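Local coordinates for probable ABC transporter extracellular-binding protein YckB (Bacillus subtilis, PDB 2IEE), which probably serves as the extracellular solute-binding component of an ABC transport system, a lipoprotein held at the cell membrane, at residues N162-Y165 / L166-A170. Sequence-based numbering, arbitrary orientation.
Sequences NEQY and LKDVA
Glu163 and Lys167 run side by side off one face of helix 162-171, one turn apart and pointing the same way. The carboxylate oxygen OE2 of Glu163 stands 3.5 Å from NZ of Lys167, a salt bridge at fairly long range, while the same OE2 lies 3.1 Å from CE of the lysine. Glu163 is extended; Lys167 stays straight until its last torsion, where a bend at chi4 (-55°) carries NZ off past the carboxylate, so that CE is the nearer atom and the salt bridge stays long. The aliphatic parts touch too, CG of Glu163 meeting CE of Lys167 at 3.4 Å. A methionine in place of Lys167 would probably leave the carboxylate of Glu163 without its cationic mate on this turn.

The next i to i+4 pair is Gln164 with Asp168. Bent at chi2 (56°), Gln164 brings NE2 over to the carboxylate, where it makes two weak hydrogen bonds, 3.0 Å to OD1 and 3.2 Å to OD2 of Asp168; the amide and carboxylate planes are 35° apart. The strongest polar partner of Asp168 lies elsewhere, Tyr157 OH on OD2, and Arg173 forms a salt bridge with OD1, so the carboxylate is held by several partners and its negative charge is probably compensated.

Beneath these side chains runs ordinary alpha-helical bonding, Lys167 N to Glu163 O at 3.0 Å among them. Tyr165 meets the ring of Tyr157 edge-to-face, tying the helix to the segment after strand 153-154. Leu166 packs on Phe191, just past helix 181-190, and Val169 on Thr174, in the turn leading to strand 176-180 of the mixed sheet.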
ATOM      1  N   ASN A 162      -6.335  12.060  10.439  1.00 38.31           N
ATOM      2  CA  ASN A 162      -5.668  12.480   9.214  1.00 38.38           C
ATOM      3  C   ASN A 162      -5.937  13.950   8.945  1.00 35.71           C
ATOM      4  O   ASN A 162      -5.052  14.683   8.503  1.00 35.78           O
ATOM      5  CB  ASN A 162      -6.161  11.649   8.027  1.00 40.84           C
ATOM      6  CG  ASN A 162      -5.898  10.170   8.201  1.00 44.10           C
ATOM      7  OD1 ASN A 162      -6.301   9.570   9.199  1.00 46.33           O
ATOM      8  ND2 ASN A 162      -5.222   9.570   7.227  1.00 46.09           N
ATOM      9  N   GLU A 163      -7.165  14.377   9.206  1.00 32.75           N
ATOM     10  CA  GLU A 163      -7.541  15.763   8.989  1.00 31.77           C
ATOM     11  C   GLU A 163      -6.736  16.678   9.902  1.00 30.05           C
ATOM     12  O   GLU A 163      -6.322  17.769   9.500  1.00 29.56           O
ATOM     13  CB  GLU A 163      -9.039  15.943   9.242  1.00 32.93           C
ATOM     14  CG  GLU A 163      -9.501  17.390   9.337  1.00 33.49           C
ATOM     15  CD  GLU A 163     -11.014  17.516   9.290  1.00 35.66           C
ATOM     16  OE1 GLU A 163     -11.701  16.613   9.819  1.00 36.62           O
ATOM     17  OE2 GLU A 163     -11.515  18.517   8.732  1.00 35.04           O
ATOM     18  N   GLN A 164      -6.507  16.226  11.129  1.00 28.79           N
ATOM     19  CA  GLN A 164      -5.752  17.009  12.096  1.00 27.48           C
ATOM     20  C   GLN A 164      -4.305  17.180  11.642  1.00 24.96           C
ATOM     21  O   GLN A 164      -3.767  18.285  11.654  1.00 24.13           O
ATOM     22  CB  GLN A 164      -5.795  16.332  13.468  1.00 29.20           C
ATOM     23  CG  GLN A 164      -5.204  17.176  14.572  1.00 33.67           C
ATOM     24  CD  GLN A 164      -5.862  18.538  14.663  1.00 35.14           C
ATOM     25  OE1 GLN A 164      -7.063  18.644  14.918  1.00 38.84           O
ATOM     26  NE2 GLN A 164      -5.079  19.591  14.447  1.00 36.19           N
ATOM     27  N   TYR A 165      -3.680  16.080  11.239  1.00 23.18           N
ATOM     28  CA  TYR A 165      -2.303  16.123  10.770  1.00 22.31           C
ATOM     29  C   TYR A 165      -2.156  17.123   9.626  1.00 19.11           C
ATOM     30  O   TYR A 165      -1.252  17.952   9.620  1.00 17.70           O
ATOM     31  CB  TYR A 165      -1.861  14.746  10.272  1.00 24.06           C
ATOM     32  CG  TYR A 165      -1.553  13.735  11.352  1.00 27.35           C
ATOM     33  CD1 TYR A 165      -0.488  13.922  12.226  1.00 27.83           C
ATOM     34  CD2 TYR A 165      -2.290  12.559  11.461  1.00 30.66           C
ATOM     35  CE1 TYR A 165      -0.160  12.961  13.179  1.00 29.82           C
ATOM     36  CE2 TYR A 165      -1.972  11.590  12.412  1.00 31.73           C
ATOM     37  CZ  TYR A 165      -0.902  11.798  13.264  1.00 30.95           C
ATOM     38  OH  TYR A 165      -0.562  10.833  14.177  1.00 31.64           O
ATOM     39  N   LEU A 166      -3.060  17.040   8.659  1.00 17.92           N
ATOM     40  CA  LEU A 166      -3.014  17.913   7.495  1.00 17.25           C
ATOM     41  C   LEU A 166      -3.211  19.395   7.831  1.00 16.86           C
ATOM     42  O   LEU A 166      -2.506  20.250   7.297  1.00 16.16           O
ATOM     43  CB  LEU A 166      -4.057  17.452   6.470  1.00 16.18           C
ATOM     44  CG  LEU A 166      -3.873  16.010   5.971  1.00 19.61           C
ATOM     45  CD1 LEU A 166      -5.116  15.571   5.208  1.00 17.17           C
ATOM     46  CD2 LEU A 166      -2.631  15.914   5.077  1.00 19.15           C
ATOM     47  N   LYS A 167      -4.157  19.698   8.717  1.00 17.21           N
ATOM     48  CA  LYS A 167      -4.409  21.090   9.086  1.00 16.78           C
ATOM     49  C   LYS A 167      -3.242  21.728   9.827  1.00 14.34           C
ATOM     50  O   LYS A 167      -3.001  22.926   9.690  1.00 15.03           O
ATOM     51  CB  LYS A 167      -5.677  21.209   9.939  1.00 18.84           C
ATOM     52  CG  LYS A 167      -6.943  20.864   9.186  1.00 25.09           C
ATOM     53  CD  LYS A 167      -8.181  21.296   9.949  1.00 31.62           C
ATOM     54  CE  LYS A 167      -9.446  20.831   9.240  1.00 35.03           C
ATOM     55  NZ  LYS A 167      -9.500  21.286   7.817  1.00 38.40           N
ATOM     56  N   ASP A 168      -2.521  20.932  10.611  1.00 15.20           N
ATOM     57  CA  ASP A 168      -1.379  21.447  11.353  1.00 13.86           C
ATOM     58  C   ASP A 168      -0.260  21.822  10.392  1.00 14.14           C
ATOM     59  O   ASP A 168       0.550  22.706  10.678  1.00 14.16           O
ATOM     60  CB  ASP A 168      -0.885  20.411  12.373  1.00 16.68           C
ATOM     61  CG  ASP A 168      -1.896  20.162  13.482  1.00 17.22           C
ATOM     62  OD1 ASP A 168      -2.619  21.113  13.854  1.00 17.16           O
ATOM     63  OD2 ASP A 168      -1.964  19.023  13.985  1.00 19.37           O
ATOM     64  N   VAL A 169      -0.203  21.137   9.256  1.00 14.74           N
ATOM     65  CA  VAL A 169       0.803  21.462   8.260  1.00 14.41           C
ATOM     66  C   VAL A 169       0.374  22.799   7.663  1.00 14.35           C
ATOM     67  O   VAL A 169       1.156  23.752   7.606  1.00 14.45           O
ATOM     68  CB  VAL A 169       0.859  20.425   7.127  1.00 13.80           C
ATOM     69  CG1 VAL A 169       1.737  20.954   5.989  1.00 11.69           C
ATOM     70  CG2 VAL A 169       1.409  19.114   7.645  1.00 11.78           C
ATOM     71  N   ALA A 170      -0.884  22.852   7.236  1.00 14.10           N
ATOM     72  CA  ALA A 170      -1.459  24.056   6.640  1.00 17.27           C
ATOM     73  C   ALA A 170      -1.347  25.244   7.588  1.00 16.78           C
ATOM     74  O   ALA A 170      -1.069  26.358   7.167  1.00 18.11           O
ATOM     75  CB  ALA A 170      -2.928  23.815   6.289  1.00 14.53           C
TER